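Long-range contacts in VP1 (Polyomavirus HPyV7, PDB 4PCH), which probably serves as the structural major capsid protein of the virion, its jelly-roll core assembling into pentamers and taking part in attachment to host cells: residues Leu59-Ala64 against Phe169-Trp174; Tyr86-Glu91 against Ser206-Ile211; Leu118-Cys123 against Tyr226-Asp231; Pro127-Gly132 against Arg161-Ala166. One frame throughout, in Å; residues are numbered along the deposited sequence.

Contact 1 (Leu59-Ala64 against Phe169-Trp174); sequences LCYSVA and FPVELW
Tyr61 and Val171 meet where a loop of the VP1 jelly roll packs against the chain that leads into strand 62-67. The tight part is ring against methyl: Val171 CG1 stands almost on the ring normal of Tyr61, 3.9 Å from the centroid, a CH-pi contact over one face. A chi1 of -71° sets the Tyr61 ring beside its own backbone N and across the 169-174 loop, with Trp174 O at the ring edge; Tyr61 OH donates to that carbonyl at 2.7 Å. Phe120 packs edge-to-face with the same ring. The backbones are joined by a single bridge, Cys60 with Pro170, framed by Val171 N to Leu59 O (3.0 Å, nearly straight) and Tyr61 N to Phe169 O (3.0 Å). Toward Glu172 the fit is looser and water does the joining. One water donates to Leu59 O and Glu172 OE2 and accepts from Glu172 N, while a second links Leu59 N to OE2; Glu172 OE1 is held by Tyr47. Beyond this side Glu172 packs on Met98 of a second subunit. On the Phe169 flank a third water accepts from Phe169 N at 3.0 Å and donates to Tyr61 O at 2.7 Å.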
loop_
_atom_site.group_PDB
_atom_site.type_symbol
_atom_site.label_atom_id
_atom_site.label_comp_id
_atom_site.label_asym_id
_atom_site.label_seq_id
_atom_site.Cartn_x
_atom_site.Cartn_y
_atom_site.Cartn_z
ATOM N N LEU B 59 10.128 -5.222 24.776
ATOM C CA LEU B 59 11.231 -5.250 23.801
ATOM C C LEU B 59 12.133 -4.034 23.979
ATOM O O LEU B 59 11.652 -2.894 24.069
ATOM C CB LEU B 59 10.733 -5.311 22.351
ATOM C CG LEU B 59 11.819 -5.541 21.287
ATOM C CD1 LEU B 59 12.465 -6.912 21.452
ATOM C CD2 LEU B 59 11.241 -5.354 19.900
ATOM N N CYS B 60 13.454 -4.282 24.020
ATOM C CA CYS B 60 14.424 -3.208 24.101
ATOM C C CYS B 60 15.231 -3.084 22.824
ATOM O O CYS B 60 15.276 -4.006 22.036
ATOM C CB CYS B 60 15.358 -3.419 25.298
ATOM S SG CYS B 60 14.562 -3.311 26.909
ATOM N N TYR B 61 15.873 -1.940 22.608
ATOM C CA TYR B 61 16.758 -1.843 21.459
ATOM C C TYR B 61 17.918 -2.844 21.588
ATOM O O TYR B 61 18.434 -3.096 22.704
ATOM C CB TYR B 61 17.349 -0.454 21.336
ATOM C CG TYR B 61 16.376 0.612 20.905
ATOM C CD1 TYR B 61 16.053 0.793 19.563
ATOM C CD2 TYR B 61 15.814 1.465 21.827
ATOM C CE1 TYR B 61 15.166 1.776 19.159
ATOM C CE2 TYR B 61 14.931 2.475 21.441
ATOM C CZ TYR B 61 14.598 2.618 20.101
ATOM O OH TYR B 61 13.724 3.618 19.749
ATOM N N SER B 62 18.290 -3.383 20.438
ATOM C CA SER B 62 19.474 -4.177 20.251
ATOM C C SER B 62 20.572 -3.255 19.804
ATOM O O SER B 62 20.323 -2.365 19.001
ATOM C CB SER B 62 19.229 -5.215 19.155
ATOM O OG SER B 62 18.230 -6.163 19.546
ATOM N N VAL B 63 21.787 -3.498 20.284
ATOM C CA VAL B 63 22.938 -2.695 19.882
ATOM C C VAL B 63 24.114 -3.608 19.589
ATOM O O VAL B 63 24.302 -4.650 20.234
ATOM C CB VAL B 63 23.344 -1.652 20.952
ATOM C CG1 VAL B 63 22.251 -0.604 21.135
ATOM C CG2 VAL B 63 23.637 -2.305 22.275
ATOM N N ALA B 64 24.935 -3.180 18.654
ATOM C CA ALA B 64 26.223 -3.819 18.402
ATOM C C ALA B 64 27.223 -2.721 18.111
ATOM O O ALA B 64 26.865 -1.726 17.488
ATOM C CB ALA B 64 26.151 -4.792 17.249
ATOM N N PHE B 169 16.964 -0.384 27.159
ATOM C CA PHE B 169 16.161 0.750 26.717
ATOM C C PHE B 169 14.910 0.255 26.001
ATOM O O PHE B 169 14.961 -0.153 24.854
ATOM C CB PHE B 169 16.966 1.617 25.738
ATOM C CG PHE B 169 17.979 2.514 26.392
ATOM C CD1 PHE B 169 19.253 2.075 26.654
ATOM C CD2 PHE B 169 17.667 3.838 26.690
ATOM C CE1 PHE B 169 20.180 2.912 27.245
ATOM C CE2 PHE B 169 18.603 4.687 27.266
ATOM C CZ PHE B 169 19.865 4.226 27.550
ATOM N N PRO B 170 13.748 0.338 26.664
ATOM C CA PRO B 170 12.546 -0.137 25.973
ATOM C C PRO B 170 12.137 0.730 24.793
ATOM O O PRO B 170 12.109 1.949 24.910
ATOM C CB PRO B 170 11.467 -0.061 27.073
ATOM C CG PRO B 170 12.226 -0.095 28.341
ATOM C CD PRO B 170 13.459 0.724 28.040
ATOM N N VAL B 171 11.723 0.087 23.705
ATOM C CA VAL B 171 11.342 0.779 22.489
ATOM C C VAL B 171 10.026 1.538 22.680
ATOM O O VAL B 171 9.747 2.489 21.983
ATOM C CB VAL B 171 11.252 -0.201 21.297
ATOM C CG1 VAL B 171 12.574 -0.926 21.096
ATOM C CG2 VAL B 171 10.107 -1.194 21.466
ATOM N N GLU B 172 9.229 1.110 23.664
ATOM C CA GLU B 172 8.004 1.815 24.014
ATOM C C GLU B 172 8.238 3.188 24.670
ATOM O O GLU B 172 7.298 3.979 24.749
ATOM C CB GLU B 172 7.166 0.972 24.953
ATOM C CG GLU B 172 6.572 -0.238 24.293
ATOM C CD GLU B 172 6.139 -1.275 25.307
ATOM O OE1 GLU B 172 5.230 -0.979 26.094
ATOM O OE2 GLU B 172 6.705 -2.371 25.281
ATOM N N LEU B 173 9.468 3.468 25.139
ATOM C CA LEU B 173 9.737 4.650 25.963
ATOM C C LEU B 173 10.832 5.597 25.430
ATOM O O LEU B 173 11.072 6.667 26.004
ATOM C CB LEU B 173 10.143 4.179 27.365
ATOM C CG LEU B 173 9.197 3.223 28.088
ATOM C CD1 LEU B 173 9.833 2.708 29.406
ATOM C CD2 LEU B 173 7.866 3.933 28.360
ATOM N N TRP B 174 11.501 5.210 24.345
ATOM C CA TRP B 174 12.694 5.934 23.863
ATOM C C TRP B 174 12.604 6.064 22.349
ATOM O O TRP B 174 12.492 5.020 21.681
ATOM C CB TRP B 174 13.962 5.183 24.248
ATOM C CG TRP B 174 14.223 5.149 25.731
ATOM C CD1 TRP B 174 13.920 4.148 26.609
ATOM C CD2 TRP B 174 14.820 6.187 26.501
ATOM N NE1 TRP B 174 14.297 4.500 27.874
ATOM C CE2 TRP B 174 14.864 5.753 27.834
ATOM C CE3 TRP B 174 15.337 7.458 26.185
ATOM C CZ2 TRP B 174 15.398 6.533 28.850
ATOM C CZ3 TRP B 174 15.863 8.233 27.205
ATOM C CH2 TRP B 174 15.876 7.777 28.519
HETATM O O HOH W 1 9.352 -1.595 24.980
HETATM O O HOH W 2 7.578 -4.461 23.681
HETATM O O HOH W 3 18.505 -1.269 24.730
#

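Contact 2 (Tyr86-Glu91 against Ser206-Ile211); sequences YRLETE and STTPLI
Two antiparallel strands of the jelly-roll sheet, 79-93 and the start of 208-219, pair here near the contacts between subunits of the VP1 pentamer. Leu88 and Thr208 form the hydrogen-bonded pair: Leu88 N reaches Thr208 O at 2.9 Å, and Thr208 N returns to Leu88 O at 2.8 Å. Arg87 and Pro209 make the adjacent non-hydrogen-bonded pair. Beyond it, Leu210 N bonds to Tyr86 O from above the carbonyl plane, 56° out of it. On the buried face Leu88 and Leu210 cross at about a right angle, CD2 to CD2 at 3.8 Å, with Trp121 and Cys123 behind Leu88. Polar groups gather on the side of Arg87 and Glu89. Bent at chi2 (77°), Glu89 swings its carboxylate back so that OE2 lies 2.7 Å from Arg87 NH1 in a salt bridge, while OE1 is held by His265 and Arg263. Arg87 NH2 continues the charge chain to Glu213 of a third subunit, consistent with a part in holding the pentamer together. Glu89 OE2 also accepts a hydrogen bond from Thr207 OG1 at 2.7 Å, on its anti lone pair, the one pointing away from OE1.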
loop_
_atom_site.group_PDB
_atom_site.type_symbol
_atom_site.label_atom_id
_atom_site.label_comp_id
_atom_site.label_asym_id
_atom_site.label_seq_id
_atom_site.Cartn_x
_atom_site.Cartn_y
_atom_site.Cartn_z
ATOM N N TYR B 86 29.436 4.366 3.806
ATOM C CA TYR B 86 28.696 5.077 2.755
ATOM C C TYR B 86 27.452 4.335 2.259
ATOM O O TYR B 86 26.638 4.911 1.551
ATOM C CB TYR B 86 29.621 5.425 1.577
ATOM C CG TYR B 86 30.253 4.225 0.906
ATOM C CD1 TYR B 86 31.467 3.721 1.338
ATOM C CD2 TYR B 86 29.628 3.596 -0.162
ATOM C CE1 TYR B 86 32.049 2.613 0.727
ATOM C CE2 TYR B 86 30.197 2.504 -0.783
ATOM C CZ TYR B 86 31.396 2.010 -0.342
ATOM O OH TYR B 86 31.909 0.920 -0.988
ATOM N N ARG B 87 27.279 3.083 2.672
ATOM C CA ARG B 87 26.167 2.271 2.182
ATOM C C ARG B 87 25.991 1.115 3.130
ATOM O O ARG B 87 26.963 0.627 3.707
ATOM C CB ARG B 87 26.506 1.770 0.756
ATOM C CG ARG B 87 25.588 0.753 0.115
ATOM C CD ARG B 87 25.776 0.716 -1.413
ATOM N NE ARG B 87 27.009 0.055 -1.864
ATOM C CZ ARG B 87 27.178 -1.269 -1.952
ATOM N NH1 ARG B 87 26.215 -2.107 -1.590
ATOM N NH2 ARG B 87 28.328 -1.768 -2.385
ATOM N N LEU B 88 24.746 0.686 3.318
ATOM C CA LEU B 88 24.526 -0.560 4.039
ATOM C C LEU B 88 23.419 -1.373 3.404
ATOM O O LEU B 88 22.596 -0.840 2.655
ATOM C CB LEU B 88 24.252 -0.320 5.510
ATOM C CG LEU B 88 22.956 0.319 5.990
ATOM C CD1 LEU B 88 21.755 -0.631 5.916
ATOM C CD2 LEU B 88 23.110 0.825 7.412
ATOM N N GLU B 89 23.425 -2.668 3.715
ATOM C CA GLU B 89 22.263 -3.527 3.475
ATOM C C GLU B 89 21.758 -3.947 4.831
ATOM O O GLU B 89 22.540 -4.222 5.718
ATOM C CB GLU B 89 22.603 -4.777 2.645
ATOM C CG GLU B 89 22.965 -4.507 1.193
ATOM C CD GLU B 89 24.365 -3.972 1.042
ATOM O OE1 GLU B 89 25.294 -4.645 1.522
ATOM O OE2 GLU B 89 24.556 -2.878 0.436
ATOM N N THR B 90 20.441 -4.003 5.007
ATOM C CA THR B 90 19.898 -4.544 6.256
ATOM C C THR B 90 18.671 -5.389 5.926
ATOM O O THR B 90 17.929 -5.061 4.982
ATOM C CB THR B 90 19.604 -3.436 7.296
ATOM O OG1 THR B 90 19.155 -4.055 8.536
ATOM C CG2 THR B 90 18.535 -2.444 6.777
ATOM N N GLU B 91 18.498 -6.511 6.634
ATOM C CA GLU B 91 17.400 -7.446 6.386
ATOM C C GLU B 91 16.893 -7.981 7.708
ATOM O O GLU B 91 17.676 -8.341 8.587
ATOM C CB GLU B 91 17.852 -8.701 5.603
ATOM C CG GLU B 91 18.505 -8.547 4.249
ATOM C CD GLU B 91 18.959 -9.898 3.660
ATOM O OE1 GLU B 91 18.207 -10.941 3.784
ATOM O OE2 GLU B 91 20.072 -9.891 3.056
ATOM N N SER B 206 18.564 -5.408 -2.030
ATOM C CA SER B 206 18.288 -4.007 -1.752
ATOM C C SER B 206 19.475 -3.406 -1.043
ATOM O O SER B 206 20.268 -4.121 -0.438
ATOM C CB SER B 206 17.035 -3.871 -0.882
ATOM O OG SER B 206 17.237 -4.428 0.394
ATOM N N THR B 207 19.587 -2.088 -1.114
ATOM C CA THR B 207 20.698 -1.395 -0.484
ATOM C C THR B 207 20.244 -0.009 -0.076
ATOM O O THR B 207 19.251 0.520 -0.612
ATOM C CB THR B 207 21.926 -1.330 -1.423
ATOM O OG1 THR B 207 23.060 -0.887 -0.682
ATOM C CG2 THR B 207 21.683 -0.404 -2.633
ATOM N N THR B 208 20.956 0.550 0.893
ATOM C CA THR B 208 20.585 1.807 1.508
ATOM C C THR B 208 21.803 2.729 1.514
ATOM O O THR B 208 22.739 2.465 2.236
ATOM C CB THR B 208 20.133 1.560 2.956
ATOM O OG1 THR B 208 18.964 0.698 2.952
ATOM C CG2 THR B 208 19.837 2.867 3.651
ATOM N N PRO B 209 21.767 3.823 0.743
ATOM C CA PRO B 209 22.878 4.758 0.850
ATOM C C PRO B 209 22.866 5.480 2.189
ATOM O O PRO B 209 21.816 5.708 2.784
ATOM C CB PRO B 209 22.632 5.719 -0.300
ATOM C CG PRO B 209 21.156 5.725 -0.465
ATOM C CD PRO B 209 20.726 4.317 -0.179
ATOM N N LEU B 210 24.052 5.860 2.640
ATOM C CA LEU B 210 24.199 6.571 3.897
ATOM C C LEU B 210 24.796 7.954 3.704
ATOM O O LEU B 210 25.074 8.662 4.672
ATOM C CB LEU B 210 25.090 5.755 4.823
ATOM C CG LEU B 210 24.616 4.376 5.262
ATOM C CD1 LEU B 210 25.689 3.633 6.023
ATOM C CD2 LEU B 210 23.337 4.439 6.113
ATOM N N ILE B 211 24.985 8.375 2.462
ATOM C CA ILE B 211 25.618 9.661 2.208
ATOM C C ILE B 211 24.636 10.844 2.290
ATOM O O ILE B 211 23.469 10.725 1.882
ATOM C CB ILE B 211 26.348 9.715 0.843
ATOM C CG1 ILE B 211 25.424 9.372 -0.326
ATOM C CG2 ILE B 211 27.561 8.803 0.848
ATOM C CD1 ILE B 211 26.007 9.733 -1.656
HETATM O O HOH W 4 19.072 -2.493 2.722
HETATM O O HOH W 5 17.680 -6.283 2.171
#

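Contact 3 (Leu118-Cys123 against Tyr226-Asp231); sequences LYFWAC and YLTSAD
Phe120 and Ala230 form a hydrogen-bonded pair in the antiparallel ladder between strands 117-124 and 224-236, central to the VP1 jelly roll. Phe120 N bonds to Ala230 O at 2.7 Å and Ala230 N returns to Phe120 O at 3.0 Å; Ala122 and Thr228 repeat the exchange. The short segments run antiparallel at 179°. Small groups let one face close: Ala230 CB meets Leu118 CD2 at 4.0 Å, and Ala122 CB lies 4.1 Å from Thr228 CB. With CG anti to the backbone N (chi1 176°), the Phe120 ring comes edge-on toward the second strand, with Thr228 CG2 and Ser229 CA near its plane. The next shell on this face includes Val171 and Leu128, together with Tyr202 of a second subunit, which packs on Leu118 and Phe120. Trp121, Cys123, Leu227 and Asp231 occupy the other face, where Cys123 SG touches Leu227 CD2 at 3.9 Å and Phe262 backs both Trp121 and Leu227. Arg260 positions the Asp231 carboxylate through a salt bridge to OD1. That oxygen also sits at the edge of the Tyr119 ring, in its plane and 3.6 Å from CD1, with the carboxylate turned 43° from the ring.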
loop_
_atom_site.group_PDB
_atom_site.type_symbol
_atom_site.label_atom_id
_atom_site.label_comp_id
_atom_site.label_asym_id
_atom_site.label_seq_id
_atom_site.Cartn_x
_atom_site.Cartn_y
_atom_site.Cartn_z
ATOM N N LEU B 118 6.934 -2.368 15.418
ATOM C CA LEU B 118 8.012 -1.401 15.218
ATOM C C LEU B 118 9.111 -2.070 14.424
ATOM O O LEU B 118 9.548 -3.160 14.794
ATOM C CB LEU B 118 8.563 -0.921 16.545
ATOM C CG LEU B 118 9.871 -0.101 16.515
ATOM C CD1 LEU B 118 9.652 1.213 15.765
ATOM C CD2 LEU B 118 10.453 0.128 17.901
ATOM N N TYR B 119 9.563 -1.398 13.366
ATOM C CA TYR B 119 10.725 -1.856 12.572
ATOM C C TYR B 119 11.697 -0.697 12.521
ATOM O O TYR B 119 11.367 0.352 11.998
ATOM C CB TYR B 119 10.298 -2.293 11.195
ATOM C CG TYR B 119 9.161 -3.287 11.250
ATOM C CD1 TYR B 119 9.402 -4.620 11.522
ATOM C CD2 TYR B 119 7.846 -2.889 11.071
ATOM C CE1 TYR B 119 8.367 -5.540 11.621
ATOM C CE2 TYR B 119 6.808 -3.802 11.130
ATOM C CZ TYR B 119 7.072 -5.125 11.428
ATOM O OH TYR B 119 6.064 -6.049 11.530
ATOM N N PHE B 120 12.854 -0.871 13.144
ATOM C CA PHE B 120 13.791 0.256 13.310
ATOM C C PHE B 120 15.212 -0.181 13.075
ATOM O O PHE B 120 15.609 -1.247 13.544
ATOM C CB PHE B 120 13.680 0.845 14.720
ATOM C CG PHE B 120 14.667 1.937 15.005
ATOM C CD1 PHE B 120 14.339 3.264 14.760
ATOM C CD2 PHE B 120 15.916 1.635 15.555
ATOM C CE1 PHE B 120 15.244 4.290 15.014
ATOM C CE2 PHE B 120 16.825 2.636 15.803
ATOM C CZ PHE B 120 16.501 3.964 15.522
ATOM N N TRP B 121 15.983 0.648 12.363
ATOM C CA TRP B 121 17.422 0.445 12.305
ATOM C C TRP B 121 18.140 1.791 12.381
ATOM O O TRP B 121 17.593 2.853 12.006
ATOM C CB TRP B 121 17.846 -0.349 11.045
ATOM C CG TRP B 121 17.532 0.347 9.770
ATOM C CD1 TRP B 121 16.447 0.118 8.950
ATOM C CD2 TRP B 121 18.297 1.392 9.143
ATOM N NE1 TRP B 121 16.486 0.978 7.886
ATOM C CE2 TRP B 121 17.607 1.766 7.974
ATOM C CE3 TRP B 121 19.485 2.059 9.470
ATOM C CZ2 TRP B 121 18.063 2.778 7.124
ATOM C CZ3 TRP B 121 19.952 3.053 8.627
ATOM C CH2 TRP B 121 19.231 3.411 7.461
ATOM N N ALA B 122 19.374 1.728 12.863
ATOM C CA ALA B 122 20.303 2.863 12.875
ATOM C C ALA B 122 21.729 2.386 12.692
ATOM O O ALA B 122 22.101 1.283 13.100
ATOM C CB ALA B 122 20.173 3.706 14.141
ATOM N N CYS B 123 22.515 3.252 12.036
ATOM C CA CYS B 123 23.930 3.074 11.806
ATOM C C CYS B 123 24.642 4.398 12.001
ATOM O O CYS B 123 24.294 5.408 11.371
ATOM C CB CYS B 123 24.149 2.555 10.380
ATOM S SG CYS B 123 25.883 2.326 9.939
ATOM N N TYR B 226 28.499 1.720 14.914
ATOM C CA TYR B 226 27.503 1.497 15.950
ATOM C C TYR B 226 26.207 1.182 15.227
ATOM O O TYR B 226 25.779 1.974 14.371
ATOM C CB TYR B 226 27.321 2.754 16.814
ATOM C CG TYR B 226 28.542 3.051 17.678
ATOM C CD1 TYR B 226 29.722 3.456 17.098
ATOM C CD2 TYR B 226 28.507 2.897 19.056
ATOM C CE1 TYR B 226 30.850 3.698 17.864
ATOM C CE2 TYR B 226 29.616 3.143 19.833
ATOM C CZ TYR B 226 30.797 3.539 19.224
ATOM O OH TYR B 226 31.928 3.790 19.951
ATOM N N LEU B 227 25.665 0.003 15.518
ATOM C CA LEU B 227 24.395 -0.479 14.944
ATOM C C LEU B 227 23.362 -0.571 16.026
ATOM O O LEU B 227 23.660 -1.020 17.127
ATOM C CB LEU B 227 24.603 -1.855 14.320
ATOM C CG LEU B 227 25.654 -1.890 13.200
ATOM C CD1 LEU B 227 25.859 -3.316 12.742
ATOM C CD2 LEU B 227 25.294 -0.954 12.049
ATOM N N THR B 228 22.125 -0.185 15.699
ATOM C CA THR B 228 21.017 -0.239 16.658
ATOM C C THR B 228 19.799 -0.756 15.895
ATOM O O THR B 228 19.626 -0.418 14.734
ATOM C CB THR B 228 20.718 1.139 17.284
ATOM O OG1 THR B 228 21.933 1.741 17.758
ATOM C CG2 THR B 228 19.748 1.027 18.462
ATOM N N SER B 229 19.004 -1.622 16.530
ATOM C CA SER B 229 17.798 -2.096 15.855
ATOM C C SER B 229 16.689 -2.433 16.826
ATOM O O SER B 229 16.922 -2.592 18.013
ATOM C CB SER B 229 18.112 -3.291 14.949
ATOM O OG SER B 229 18.439 -4.451 15.667
ATOM N N ALA B 230 15.456 -2.500 16.309
ATOM C CA ALA B 230 14.353 -3.085 17.050
ATOM C C ALA B 230 13.320 -3.512 16.043
ATOM O O ALA B 230 12.958 -2.728 15.136
ATOM C CB ALA B 230 13.749 -2.073 18.008
ATOM N N ASP B 231 12.839 -4.735 16.198
ATOM C CA ASP B 231 11.872 -5.317 15.279
ATOM C C ASP B 231 10.829 -6.095 16.065
ATOM O O ASP B 231 11.041 -7.244 16.445
ATOM C CB ASP B 231 12.583 -6.192 14.244
ATOM C CG ASP B 231 13.423 -5.370 13.289
ATOM O OD1 ASP B 231 12.855 -4.739 12.339
ATOM O OD2 ASP B 231 14.650 -5.263 13.528
#

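Contact 4 (Pro127-Gly132 against Arg161-Ala166); sequences PLDVIG and RKQVNA
Pro127 sets its ring against the second segment, CB lying 3.6 Å from Val164 O and packing obliquely on the Gln163 side chain. Leu128 follows with its carbonyl in use: Val164 N bonds to Leu128 O at 2.9 Å, and a water joins Leu128 N to Val164 O. Val164 is itself the centre of an inverse gamma turn. Leu128 and Val164 extend alongside each other. Asp129 lies beside Gln163 in a non-hydrogen-bonded pair, and its OD2 accepts from the backbone N of Asn181. Val130 and Lys162 form the hydrogen-bonded pair, with Val130 N to Lys162 O at 2.8 Å and Lys162 N to Val130 O at 3.2 Å. Val130 CG1 abuts Val164 CG2 at 3.6 Å, the two side chains crossing at about a right angle. Ile131 and Arg161 make the next, non-hydrogen-bonded pair. In the conformer described, Ile131 CG1 lies over one guanidinium face, toward the rim, and Asp177 and Ser156 hold the polar end of Arg161; a second conformer makes this placement less certain. The short strand segments 129-132 and 161-163, with N-to-C directions 141° apart, belong to a small antiparallel sheet in which 129-132 is central, between 161-163 and 174-176. Leu128 packs on Phe120 and Ala122 of strand 117-124 and on Thr228 of strand 224-236, setting this small sheet against the main jelly-roll sheet.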
loop_
_atom_site.group_PDB
_atom_site.type_symbol
_atom_site.label_atom_id
_atom_site.label_comp_id
_atom_site.label_asym_id
_atom_site.label_seq_id
_atom_site.Cartn_x
_atom_site.Cartn_y
_atom_site.Cartn_z
ATOM N N PRO B 127 26.865 5.941 19.651
ATOM C CA PRO B 127 25.517 5.430 19.983
ATOM C C PRO B 127 24.403 6.356 19.569
ATOM O O PRO B 127 24.587 7.559 19.477
ATOM C CB PRO B 127 25.538 5.290 21.521
ATOM C CG PRO B 127 26.877 5.672 21.972
ATOM C CD PRO B 127 27.745 6.076 20.821
ATOM N N LEU B 128 23.236 5.761 19.345
ATOM C CA LEU B 128 22.026 6.449 18.960
ATOM C C LEU B 128 21.540 7.428 20.025
ATOM O O LEU B 128 21.367 7.041 21.178
ATOM C CB LEU B 128 20.945 5.401 18.710
ATOM C CG LEU B 128 19.557 5.928 18.308
ATOM C CD1 LEU B 128 19.567 6.481 16.901
ATOM C CD2 LEU B 128 18.449 4.888 18.400
ATOM N N ASP B 129 21.320 8.681 19.641
ATOM C CA ASP B 129 20.698 9.670 20.538
ATOM C C ASP B 129 19.184 9.422 20.562
ATOM O O ASP B 129 18.539 9.329 19.476
ATOM C CB ASP B 129 20.968 11.085 20.028
ATOM C CG ASP B 129 22.441 11.432 19.991
ATOM O OD1 ASP B 129 23.113 11.373 21.066
ATOM O OD2 ASP B 129 22.925 11.801 18.888
ATOM N N VAL B 130 18.622 9.352 21.782
ATOM C CA VAL B 130 17.173 9.115 21.962
ATOM C C VAL B 130 16.566 10.121 22.935
ATOM O O VAL B 130 17.257 10.746 23.759
ATOM C CB VAL B 130 16.858 7.676 22.498
ATOM C CG1 VAL B 130 16.973 6.676 21.372
ATOM C CG2 VAL B 130 17.763 7.308 23.659
ATOM N N ILE B 131 15.253 10.281 22.816
ATOM C CA ILE B 131 14.476 11.097 23.720
ATOM C C ILE B 131 13.578 10.172 24.549
ATOM O O ILE B 131 12.944 9.241 24.010
ATOM C CB ILE B 131 13.601 12.120 22.973
ATOM C CG1 ILE B 131 14.415 12.941 21.978
ATOM C CG2 ILE B 131 12.905 13.036 23.970
ATOM C CD1 ILE B 131 13.557 13.844 21.135
ATOM N N GLY B 132 13.567 10.392 25.850
ATOM C CA GLY B 132 12.707 9.620 26.762
ATOM C C GLY B 132 11.322 10.218 26.822
ATOM O O GLY B 132 11.187 11.397 27.111
ATOM N N ARG B 161 17.159 13.220 27.618
ATOM C CA ARG B 161 17.931 12.755 26.478
ATOM C C ARG B 161 19.051 11.858 26.952
ATOM O O ARG B 161 19.686 12.134 27.968
ATOM C CB ARG B 161 18.463 13.933 25.688
ATOM C CG ARG B 161 17.367 14.506 24.830
ATOM C CD ARG B 161 17.736 15.822 24.216
ATOM N NE ARG B 161 16.906 16.050 23.044
ATOM C CZ ARG B 161 15.689 16.585 23.093
ATOM N NH1 ARG B 161 15.158 16.933 24.266
ATOM N NH2 ARG B 161 15.005 16.774 21.975
ATOM N N LYS B 162 19.255 10.768 26.225
ATOM C CA LYS B 162 20.288 9.777 26.531
ATOM C C LYS B 162 20.738 9.151 25.229
ATOM O O LYS B 162 20.138 9.367 24.164
ATOM C CB LYS B 162 19.778 8.671 27.454
ATOM C CG LYS B 162 19.530 9.043 28.903
ATOM C CD LYS B 162 19.715 7.839 29.812
ATOM C CE LYS B 162 19.622 8.287 31.255
ATOM N NZ LYS B 162 19.560 7.150 32.203
ATOM N N GLN B 163 21.832 8.393 25.304
ATOM C CA GLN B 163 22.251 7.562 24.167
ATOM C C GLN B 163 22.048 6.089 24.463
ATOM O O GLN B 163 22.188 5.659 25.598
ATOM C CB GLN B 163 23.721 7.833 23.829
ATOM C CG GLN B 163 24.018 9.288 23.587
ATOM C CD GLN B 163 25.438 9.502 23.056
ATOM O OE1 GLN B 163 25.632 9.988 21.944
ATOM N NE2 GLN B 163 26.422 9.092 23.829
ATOM N N VAL B 164 21.751 5.308 23.424
ATOM C CA VAL B 164 21.449 3.889 23.607
ATOM C C VAL B 164 22.767 3.112 23.706
ATOM O O VAL B 164 23.331 2.701 22.684
ATOM C CB VAL B 164 20.531 3.329 22.511
ATOM C CG1 VAL B 164 20.167 1.884 22.847
ATOM C CG2 VAL B 164 19.263 4.143 22.413
ATOM N N ASN B 165 23.256 2.980 24.936
ATOM C CA ASN B 165 24.580 2.423 25.254
ATOM C C ASN B 165 24.461 1.211 26.166
ATOM O O ASN B 165 25.416 0.843 26.854
ATOM C CB ASN B 165 25.462 3.480 25.955
ATOM C CG ASN B 165 24.793 4.080 27.198
ATOM O OD1 ASN B 165 23.748 3.583 27.673
ATOM N ND2 ASN B 165 25.368 5.173 27.708
ATOM N N ALA B 166 23.294 0.591 26.157
ATOM C CA ALA B 166 23.033 -0.556 26.986
ATOM C C ALA B 166 21.820 -1.286 26.397
ATOM O O ALA B 166 21.156 -0.792 25.498
ATOM C CB ALA B 166 22.737 -0.122 28.387
HETATM O O HOH W 6 23.181 2.824 19.838
HETATM O O HOH W 7 21.796 12.375 23.503
#

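How the contacts relate
The centre of contact 3 lies about 2 Å from that of the chain, and it touches the other three. Contact 1 joins it directly: Ser62 N to Ser229 O and Ala64 O to Leu227 N, both 2.9 Å, probably hydrogen bonds, place strand 62-67 beside 224-236. Contact 2 meets the Trp121 face through Leu88 CD2, 3.6 Å from Cys123 CB, whereas contact 4 reaches the Phe120 face, with Leu128 CD2 3.6 Å from Phe120 CZ. Contacts 1 and 4 also touch, the Trp174 ring meeting Val130 CG2 and the backbone of Ile131 and Gly132. Contact 2 stays apart from both, centres about 22 Å away and nearest atoms about 11 Å (contact 1) and 12 Å (contact 4).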